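Local coordinates for protein chitosanase (Bacillus subtilis subsp. subtilis str. 168, PDB 7C6C) that hydrolyses internal beta-1,4 linkages between D-glucosamine units of partly acetylated chitosan, probably aiding defence against fungi by degrading their cell walls, at residues 54-59 and 104-109. Sequence-based numbering, arbitrary orientation.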
ATOM      1  N   LEU A  54      -5.386   9.112  10.715  1.00  8.41           N
ATOM      2  CA  LEU A  54      -6.340   9.349  11.791  1.00  8.83           C
ATOM      3  C   LEU A  54      -6.789   8.030  12.411  1.00  8.24           C
ATOM      4  O   LEU A  54      -6.823   7.888  13.636  1.00  8.76           O
ATOM      5  CB  LEU A  54      -7.533  10.144  11.254  1.00  8.80           C
ATOM      6  CG  LEU A  54      -8.772  10.190  12.150  1.00  8.82           C
ATOM      7  CD1 LEU A  54      -8.517  10.963  13.444  1.00 10.20           C
ATOM      8  CD2 LEU A  54      -9.933  10.786  11.382  1.00 10.00           C
ATOM      9  N   GLU A  55      -7.120   7.040  11.575  1.00  8.40           N
ATOM     10  CA  GLU A  55      -7.581   5.758  12.105  1.00  8.76           C
ATOM     11  C   GLU A  55      -6.515   5.087  12.958  1.00  8.79           C
ATOM     12  O   GLU A  55      -6.830   4.524  14.010  1.00  9.77           O
ATOM     13  CB  GLU A  55      -8.055   4.827  10.986  1.00  9.67           C
ATOM     14  CG  GLU A  55      -9.297   5.339  10.272  1.00 11.23           C
ATOM     15  CD  GLU A  55     -10.040   4.255   9.535  1.00 11.92           C
ATOM     16  OE1 GLU A  55     -10.296   3.196  10.136  1.00 12.68           O
ATOM     17  OE2 GLU A  55     -10.366   4.463   8.351  1.00 13.22           O
ATOM     18  N   VAL A  56      -5.246   5.140  12.533  1.00  8.70           N
ATOM     19  CA  VAL A  56      -4.180   4.591  13.365  1.00  9.39           C
ATOM     20  C   VAL A  56      -4.183   5.249  14.740  1.00  8.74           C
ATOM     21  O   VAL A  56      -4.110   4.570  15.770  1.00  9.19           O
ATOM     22  CB  VAL A  56      -2.813   4.721  12.673  1.00  9.66           C
ATOM     23  CG1 VAL A  56      -1.708   4.297  13.637  1.00 10.01           C
ATOM     24  CG2 VAL A  56      -2.782   3.888  11.413  1.00  9.88           C
ATOM     25  N   VAL A  57      -4.258   6.580  14.775  1.00  8.46           N
ATOM     26  CA  VAL A  57      -4.195   7.276  16.055  1.00  8.69           C
ATOM     27  C   VAL A  57      -5.439   6.990  16.894  1.00  8.47           C
ATOM     28  O   VAL A  57      -5.343   6.846  18.116  1.00  9.25           O
ATOM     29  CB  VAL A  57      -3.913   8.781  15.862  1.00  8.79           C
ATOM     30  CG1 VAL A  57      -3.867   9.487  17.203  1.00  9.86           C
ATOM     31  CG2 VAL A  57      -2.598   8.978  15.107  1.00  9.83           C
ATOM     32  N   GLU A  58      -6.612   6.856  16.260  1.00  8.49           N
ATOM     33  CA  GLU A  58      -7.819   6.482  17.003  1.00  8.84           C
ATOM     34  C   GLU A  58      -7.663   5.114  17.651  1.00  8.72           C
ATOM     35  O   GLU A  58      -8.001   4.925  18.829  1.00  9.66           O
ATOM     36  CB  GLU A  58      -9.021   6.435  16.060  1.00  8.88           C
ATOM     37  CG  GLU A  58      -9.514   7.757  15.531  1.00 10.03           C
ATOM     38  CD  GLU A  58     -10.464   7.556  14.352  1.00  9.64           C
ATOM     39  OE1 GLU A  58     -10.449   6.453  13.747  1.00 10.84           O
ATOM     40  OE2 GLU A  58     -11.217   8.492  14.005  1.00  9.33           O
ATOM     41  N   VAL A  59      -7.182   4.135  16.874  1.00  9.59           N
ATOM     42  CA  VAL A  59      -7.032   2.767  17.373  1.00 10.21           C
ATOM     43  C   VAL A  59      -6.004   2.730  18.496  1.00 10.35           C
ATOM     44  O   VAL A  59      -6.217   2.123  19.550  1.00 10.93           O
ATOM     45  CB  VAL A  59      -6.669   1.814  16.213  1.00 10.17           C
ATOM     46  CG1 VAL A  59      -6.177   0.453  16.734  1.00 11.33           C
ATOM     47  CG2 VAL A  59      -7.850   1.639  15.280  1.00 10.76           C
ATOM     48  N   LYS A 104       5.316  -1.591  20.989  1.00 16.15           N
ATOM     49  CA  LYS A 104       4.467  -2.736  20.675  1.00 17.13           C
ATOM     50  C   LYS A 104       3.030  -2.312  20.375  1.00 15.71           C
ATOM     51  O   LYS A 104       2.438  -2.751  19.382  1.00 15.39           O
ATOM     52  CB  LYS A 104       4.511  -3.739  21.829  1.00 19.96           C
ATOM     53  CG  LYS A 104       3.617  -4.942  21.637  1.00 22.71           C
ATOM     54  CD  LYS A 104       3.644  -5.851  22.862  1.00 25.69           C
ATOM     55  CE  LYS A 104       2.598  -6.947  22.760  1.00 27.71           C
ATOM     56  NZ  LYS A 104       2.635  -7.833  23.953  1.00 28.79           N
ATOM     57  N   GLU A 105       2.448  -1.454  21.219  1.00 15.01           N
ATOM     58  CA  GLU A 105       1.052  -1.069  21.017  1.00 14.99           C
ATOM     59  C   GLU A 105       0.879  -0.220  19.762  1.00 14.03           C
ATOM     60  O   GLU A 105      -0.106  -0.376  19.033  1.00 13.33           O
ATOM     61  CB  GLU A 105       0.509  -0.335  22.246  1.00 17.05           C
ATOM     62  CG  GLU A 105       0.294  -1.230  23.471  1.00 20.80           C
ATOM     63  CD  GLU A 105      -0.956  -2.107  23.393  1.00 25.41           C
ATOM     64  OE1 GLU A 105      -1.684  -2.064  22.378  1.00 26.94           O
ATOM     65  OE2 GLU A 105      -1.214  -2.848  24.366  1.00 28.11           O
ATOM     66  N   PHE A 106       1.815   0.691  19.486  1.00 12.55           N
ATOM     67  CA  PHE A 106       1.671   1.508  18.288  1.00 11.35           C
ATOM     68  C   PHE A 106       1.799   0.662  17.031  1.00 11.20           C
ATOM     69  O   PHE A 106       1.049   0.854  16.066  1.00 11.04           O
ATOM     70  CB  PHE A 106       2.689   2.640  18.280  1.00 11.57           C
ATOM     71  CG  PHE A 106       2.383   3.704  17.259  1.00 10.60           C
ATOM     72  CD1 PHE A 106       1.156   4.360  17.276  1.00 10.89           C
ATOM     73  CD2 PHE A 106       3.313   4.062  16.283  1.00 10.86           C
ATOM     74  CE1 PHE A 106       0.858   5.339  16.342  1.00 10.40           C
ATOM     75  CE2 PHE A 106       3.018   5.051  15.351  1.00 10.53           C
ATOM     76  CZ  PHE A 106       1.794   5.684  15.379  1.00 10.71           C
ATOM     77  N   ARG A 107       2.749  -0.276  17.021  1.00 11.38           N
ATOM     78  CA  ARG A 107       2.871  -1.177  15.884  1.00 11.86           C
ATOM     79  C   ARG A 107       1.610  -2.011  15.714  1.00 12.13           C
ATOM     80  O   ARG A 107       1.139  -2.212  14.587  1.00 12.07           O
ATOM     81  CB  ARG A 107       4.111  -2.060  16.030  1.00 13.81           C
ATOM     82  CG  ARG A 107       5.416  -1.269  15.997  1.00 14.85           C
ATOM     83  CD  ARG A 107       6.591  -2.051  16.547  1.00 16.89           C
ATOM     84  NE  ARG A 107       6.973  -3.149  15.668  1.00 17.14           N
ATOM     85  CZ  ARG A 107       7.918  -3.071  14.732  1.00 17.51           C
ATOM     86  NH1 ARG A 107       8.571  -1.935  14.537  1.00 18.75           N
ATOM     87  NH2 ARG A 107       8.204  -4.130  13.981  1.00 18.26           N
ATOM     88  N   ALA A 108       1.034  -2.484  16.827  1.00 12.66           N
ATOM     89  CA  ALA A 108      -0.195  -3.272  16.756  1.00 13.09           C
ATOM     90  C   ALA A 108      -1.349  -2.456  16.180  1.00 12.39           C
ATOM     91  O   ALA A 108      -2.168  -2.982  15.414  1.00 12.42           O
ATOM     92  CB  ALA A 108      -0.548  -3.832  18.136  1.00 14.78           C
ATOM     93  N   ALA A 109      -1.435  -1.171  16.537  1.00 11.82           N
ATOM     94  CA  ALA A 109      -2.484  -0.319  15.979  1.00 11.14           C
ATOM     95  C   ALA A 109      -2.315  -0.167  14.475  1.00 10.75           C
ATOM     96  O   ALA A 109      -3.291  -0.246  13.718  1.00 11.40           O
ATOM     97  CB  ALA A 109      -2.464   1.052  16.656  1.00 11.79           C
TER
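Val-56 and Val-59, three residues or about one helical turn apart, pack against Phe-106 and Ala-109 where helix 52-63 meets the start of the long helix 104-128, an all-apolar helix-helix contact in this family 46 glycosidase of the lysozyme clan. The axes of the two short segments, taken N to C, make an angle of 133° and approach to 9.2 Å. The small side chain of Ala-109, pointing at the other helix, suits the tight part, where the CA atoms of Val-59 and Ala-109 are 5.7 Å apart. That methyl also lies 4.0 Å (CB) from the carbonyl O of Val-56. On the buried side, Phe-106 has CG anti to its backbone N (chi1 -166°), which brings the end of the ring nearer to helix 52-63. CG1 of Val-56 meets it obliquely, 3.9 Å from CE1. A large apolar ring suits this buried place among Trp-97, Tyr-60, Leu-69 and Leu-100, the first two rings edge-to-face with it. The other side is looser: Val-59 is partly exposed, and also touches Lys-112 and Val-113 further along helix 104-128. Short and apolar, it suits this boundary, offering one methyl to Ala-109, with CG1 3.8 Å from CB.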